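PDB 2X5N: 26S proteasome regulatory subunit rpn10 from Schizosaccharomyces pombe, which protects ubiquitin chains from disassembly by deubiquitinating enzymes and thereby promotes protein degradation by the 26S proteasome. Local coordinates for residues Met15-Gly18 with Thr23-Glu26; Gly49-Gly54 with Ile90-Leu95. One frame throughout, in Å; residues are numbered along the deposited sequence.

Contact 1. Residues Met15-Gly18 with Thr23-Glu26; sequences MING and TRFE
ND2 of the N17 carboxamide lies over one face of the R24 guanidinium, the two planes only 7° apart, with ND2 of N17 3.4 Å from NH2 of R24. Both nitrogens are donors, and no bond forms between them. NH2 of R24 forms salt bridges with D19 and E145, and OD1 of N17 accepts from the backbone N of D19. The two side chains run alongside each other in the same direction. R24 is extended from CG to NE, so its guanidinium begins beside CB of N17, 3.7 Å from NE, and continues along the amide to ND2.

The backbones join where the loop after strand 3-9 of this von Willebrand factor A domain returns to the start of helix 24-42. T23 is the N-cap: its OG1 accepts from N of E26 at 3.0 Å, chi1 of 63° setting the hydroxyl between its own N and carbonyl carbon, where it reaches that amide. Two other amides of that turn are taken by the loop. N of R24 bonds to O of N17 at 2.9 Å, approaching nearly head-on to the carbonyl, and N of F25 reaches a lone pair of O of M15 at 3.0 Å, in the carbonyl plane. The chain of M15, bent at chi2 and chi3, crosses R24 at about a right angle, CE resting 3.6 Å from O of R24, while CB of M15 packs on CB of F25 at 3.9 Å.

Contact 2. Residues Gly49-Gly54 with Ile90-Leu95; sequences GLMTIG and IQIAQL
M51 meets I92 and A93 through purely apolar packing: from the strand its side chain points at the helix and spends its last two atoms on different residues. SD lies against A93, 3.6 Å from CA and 3.7 Å from CB, while CE turns aside to CG2 of I92, again at 3.6 Å. The bend that separates the two is at chi3 (58°); up to SD the chain is straight, with chi2 at 180°, which carries SD out from the strand to A93, whose CA is 7.5 Å from CA of M51. I92 offers its CB and its CG2 branch to this methyl. The small side chain of A93 probably lets the sulfur come close to the helix backbone.

This is a helix laid on one face of the central sheet in the Rossmann-like von Willebrand factor A fold, helix 86-98 over strand 47-52. M6 and L8 of the neighbouring strand 3-9, V60 of strand 60-63 and P58 also touch M51, and L8 reaches A93 as well. With M51 cut back to an alanine, I92 and A93 would probably lose their apolar partner from this strand, and a gap would be likely to open between strand and helix.

Of the polar side-chain bonds, one lies inside the helix: O of I90 accepts twice, from N of Q94 at 3.3 Å and from NE2 of the same residue at 3.2 Å, the two donors arriving from opposite faces of the carbonyl plane. NE2 stands well above that plane, yet the carbonyl oxygen lies almost in the plane of the Q94 amide. OE1 of Q94 accepts from ND2 of N134, just after helix 121-133.

How the contacts relate
From the N terminus the chain runs out along strand 3-9 into a loop, and contact 1 closes a four-residue excursion on the first turn of helix 24-42. That helix leads into strand 47-52, where contact 2 opens; it closes 36 residues later on helix 86-98, after strand 60-63 and helix 68-75. The two closures are in series and neither nest nor cross. Contact 1 ties the loop to a helix start near the edge of the molecule; contact 2 ties the sheet to a covering helix in the interior. Their centres are 20 Å apart and their nearest atoms about 7 Å, without touching; N11 touches F25 and T52, one from each contact.

Contact 1. Residues Met15-Gly18 with Thr23-Glu26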
loop_
_atom_site.group_PDB
_atom_site.type_symbol
_atom_site.label_atom_id
_atom_site.label_comp_id
_atom_site.label_asym_id
_atom_site.label_seq_id
_atom_site.Cartn_x
_atom_site.Cartn_y
_atom_site.Cartn_z
ATOM N N MET A 15 -9.374 11.488 1.111
ATOM C CA MET A 15 -9.729 10.348 1.927
ATOM C C MET A 15 -10.768 10.703 3.009
ATOM O O MET A 15 -11.205 9.833 3.726
ATOM C CB MET A 15 -8.446 9.738 2.526
ATOM C CG MET A 15 -7.470 9.273 1.449
ATOM S SD MET A 15 -8.096 7.880 0.461
ATOM C CE MET A 15 -7.876 6.516 1.597
ATOM N N ILE A 16 -11.075 11.999 3.106
ATOM C CA ILE A 16 -12.152 12.501 3.940
ATOM C C ILE A 16 -13.398 12.484 3.066
ATOM O O ILE A 16 -13.935 13.498 2.644
ATOM C CB ILE A 16 -11.890 13.928 4.417
ATOM C CG1 ILE A 16 -10.481 14.057 5.010
ATOM C CG2 ILE A 16 -12.934 14.335 5.455
ATOM C CD1 ILE A 16 -10.005 15.508 5.188
ATOM N N ASN A 17 -13.821 11.295 2.741
ATOM C CA ASN A 17 -15.065 11.110 2.050
ATOM C C ASN A 17 -15.794 9.920 2.639
ATOM O O ASN A 17 -15.170 8.905 2.902
ATOM C CB ASN A 17 -14.641 10.845 0.617
ATOM C CG ASN A 17 -15.774 10.899 -0.361
ATOM O OD1 ASN A 17 -16.903 10.526 -0.053
ATOM N ND2 ASN A 17 -15.490 11.403 -1.548
ATOM N N GLY A 18 -17.108 10.048 2.857
ATOM C CA GLY A 18 -17.921 8.975 3.408
ATOM C C GLY A 18 -18.491 7.978 2.408
ATOM O O GLY A 18 -19.355 7.183 2.753
ATOM N N THR A 23 -15.287 6.313 6.479
ATOM C CA THR A 23 -14.646 7.229 5.535
ATOM C C THR A 23 -13.658 6.399 4.733
ATOM O O THR A 23 -13.267 5.321 5.149
ATOM C CB THR A 23 -13.866 8.364 6.224
ATOM O OG1 THR A 23 -12.796 7.811 6.992
ATOM C CG2 THR A 23 -14.792 9.192 7.104
ATOM N N ARG A 24 -13.197 6.919 3.607
ATOM C CA ARG A 24 -12.122 6.284 2.871
ATOM C C ARG A 24 -10.925 6.045 3.754
ATOM O O ARG A 24 -10.355 4.967 3.753
ATOM C CB ARG A 24 -11.722 7.138 1.689
ATOM C CG ARG A 24 -12.734 7.187 0.585
ATOM C CD ARG A 24 -12.179 8.008 -0.606
ATOM N NE ARG A 24 -13.210 8.237 -1.610
ATOM C CZ ARG A 24 -13.019 8.862 -2.760
ATOM N NH1 ARG A 24 -11.817 9.298 -3.109
ATOM N NH2 ARG A 24 -14.043 9.031 -3.576
ATOM N N PHE A 25 -10.519 7.059 4.513
ATOM C CA PHE A 25 -9.346 6.903 5.343
ATOM C C PHE A 25 -9.494 5.767 6.344
ATOM O O PHE A 25 -8.577 4.944 6.499
ATOM C CB PHE A 25 -9.014 8.185 6.091
ATOM C CG PHE A 25 -7.770 8.033 6.887
ATOM C CD1 PHE A 25 -6.524 8.121 6.264
ATOM C CD2 PHE A 25 -7.816 7.645 8.204
ATOM C CE1 PHE A 25 -5.360 7.886 6.961
ATOM C CE2 PHE A 25 -6.639 7.425 8.915
ATOM C CZ PHE A 25 -5.420 7.548 8.286
ATOM N N GLU A 26 -10.634 5.723 7.030
ATOM C CA GLU A 26 -10.846 4.744 8.085
ATOM C C GLU A 26 -11.058 3.339 7.541
ATOM O O GLU A 26 -10.697 2.343 8.165
ATOM C CB GLU A 26 -12.019 5.174 8.949
ATOM C CG GLU A 26 -11.671 6.333 9.877
ATOM C CD GLU A 26 -10.649 5.922 10.921
ATOM O OE1 GLU A 26 -10.769 4.789 11.435
ATOM O OE2 GLU A 26 -9.728 6.716 11.216
#

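Contact 2. Residues Gly49-Gly54 with Ile90-Leu95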
loop_
_atom_site.group_PDB
_atom_site.type_symbol
_atom_site.label_atom_id
_atom_site.label_comp_id
_atom_site.label_asym_id
_atom_site.label_seq_id
_atom_site.Cartn_x
_atom_site.Cartn_y
_atom_site.Cartn_z
ATOM N N GLY A 49 6.475 -2.264 7.273
ATOM C CA GLY A 49 6.633 -0.889 7.691
ATOM C C GLY A 49 5.457 -0.083 7.165
ATOM O O GLY A 49 4.662 -0.576 6.348
ATOM N N LEU A 50 5.352 1.150 7.632
ATOM C CA LEU A 50 4.201 1.989 7.373
ATOM C C LEU A 50 4.669 3.365 6.912
ATOM O O LEU A 50 5.514 3.993 7.551
ATOM C CB LEU A 50 3.334 2.139 8.625
ATOM C CG LEU A 50 2.067 2.960 8.452
ATOM C CD1 LEU A 50 1.118 2.285 7.478
ATOM C CD2 LEU A 50 1.372 3.187 9.794
ATOM N N MET A 51 4.092 3.827 5.812
ATOM C CA MET A 51 4.334 5.153 5.284
ATOM C C MET A 51 3.020 5.790 4.912
ATOM O O MET A 51 2.046 5.106 4.611
ATOM C CB MET A 51 5.128 5.094 3.968
ATOM C CG MET A 51 6.576 4.883 4.111
ATOM S SD MET A 51 7.320 4.854 2.476
ATOM C CE MET A 51 6.878 6.434 1.798
ATOM N N THR A 52 3.007 7.110 4.903
ATOM C CA THR A 52 1.955 7.870 4.253
ATOM C C THR A 52 2.381 8.337 2.866
ATOM O O THR A 52 3.579 8.409 2.552
ATOM C CB THR A 52 1.641 9.142 5.040
ATOM O OG1 THR A 52 2.812 9.980 5.019
ATOM C CG2 THR A 52 1.235 8.847 6.459
ATOM N N ILE A 53 1.394 8.688 2.030
ATOM C CA ILE A 53 1.695 9.353 0.765
ATOM C C ILE A 53 0.981 10.683 0.615
ATOM O O ILE A 53 1.176 11.370 -0.373
ATOM C CB ILE A 53 1.463 8.472 -0.462
ATOM C CG1 ILE A 53 -0.023 8.159 -0.643
ATOM C CG2 ILE A 53 2.254 7.192 -0.347
ATOM C CD1 ILE A 53 -0.394 7.608 -2.015
ATOM N N GLY A 54 0.236 11.083 1.634
ATOM C CA GLY A 54 -0.531 12.310 1.575
ATOM C C GLY A 54 -0.023 13.381 2.501
ATOM O O GLY A 54 1.181 13.430 2.858
ATOM N N ILE A 90 6.311 5.866 -3.574
ATOM C CA ILE A 90 6.854 4.565 -3.910
ATOM C C ILE A 90 8.375 4.624 -4.109
ATOM O O ILE A 90 9.047 3.606 -3.979
ATOM C CB ILE A 90 6.150 3.916 -5.118
ATOM C CG1 ILE A 90 6.323 4.777 -6.363
ATOM C CG2 ILE A 90 4.669 3.670 -4.815
ATOM C CD1 ILE A 90 5.794 4.115 -7.653
ATOM N N GLN A 91 8.929 5.808 -4.374
ATOM C CA GLN A 91 10.388 5.954 -4.379
ATOM C C GLN A 91 10.972 5.922 -2.964
ATOM O O GLN A 91 11.937 5.207 -2.699
ATOM C CB GLN A 91 10.775 7.229 -5.115
ATOM C CG GLN A 91 10.525 7.155 -6.584
ATOM C CD GLN A 91 11.012 8.377 -7.316
ATOM O OE1 GLN A 91 11.134 9.460 -6.741
ATOM N NE2 GLN A 91 11.300 8.212 -8.605
ATOM N N ILE A 92 10.372 6.678 -2.045
ATOM C CA ILE A 92 10.820 6.678 -0.663
ATOM C C ILE A 92 10.678 5.281 -0.055
ATOM O O ILE A 92 11.524 4.831 0.720
ATOM C CB ILE A 92 10.068 7.734 0.140
ATOM C CG1 ILE A 92 10.477 9.146 -0.316
ATOM C CG2 ILE A 92 10.315 7.579 1.635
ATOM C CD1 ILE A 92 9.562 10.250 0.186
ATOM N N ALA A 93 9.608 4.569 -0.421
ATOM C CA ALA A 93 9.413 3.209 0.064
ATOM C C ALA A 93 10.541 2.308 -0.382
ATOM O O ALA A 93 10.998 1.448 0.366
ATOM C CB ALA A 93 8.083 2.663 -0.434
ATOM N N GLN A 94 10.989 2.458 -1.627
ATOM C CA GLN A 94 12.131 1.670 -2.086
ATOM C C GLN A 94 13.404 1.990 -1.305
ATOM O O GLN A 94 14.186 1.088 -0.985
ATOM C CB GLN A 94 12.348 1.882 -3.570
ATOM C CG GLN A 94 11.263 1.184 -4.380
ATOM C CD GLN A 94 11.443 1.412 -5.846
ATOM O OE1 GLN A 94 12.316 0.798 -6.484
ATOM N NE2 GLN A 94 10.619 2.287 -6.419
ATOM N N LEU A 95 13.628 3.267 -1.010
ATOM C CA LEU A 95 14.758 3.647 -0.173
ATOM C C LEU A 95 14.638 2.992 1.220
ATOM O O LEU A 95 15.604 2.433 1.741
ATOM C CB LEU A 95 14.849 5.179 -0.089
ATOM C CG LEU A 95 15.888 5.777 0.875
ATOM C CD1 LEU A 95 17.297 5.312 0.544
ATOM C CD2 LEU A 95 15.815 7.281 0.838
#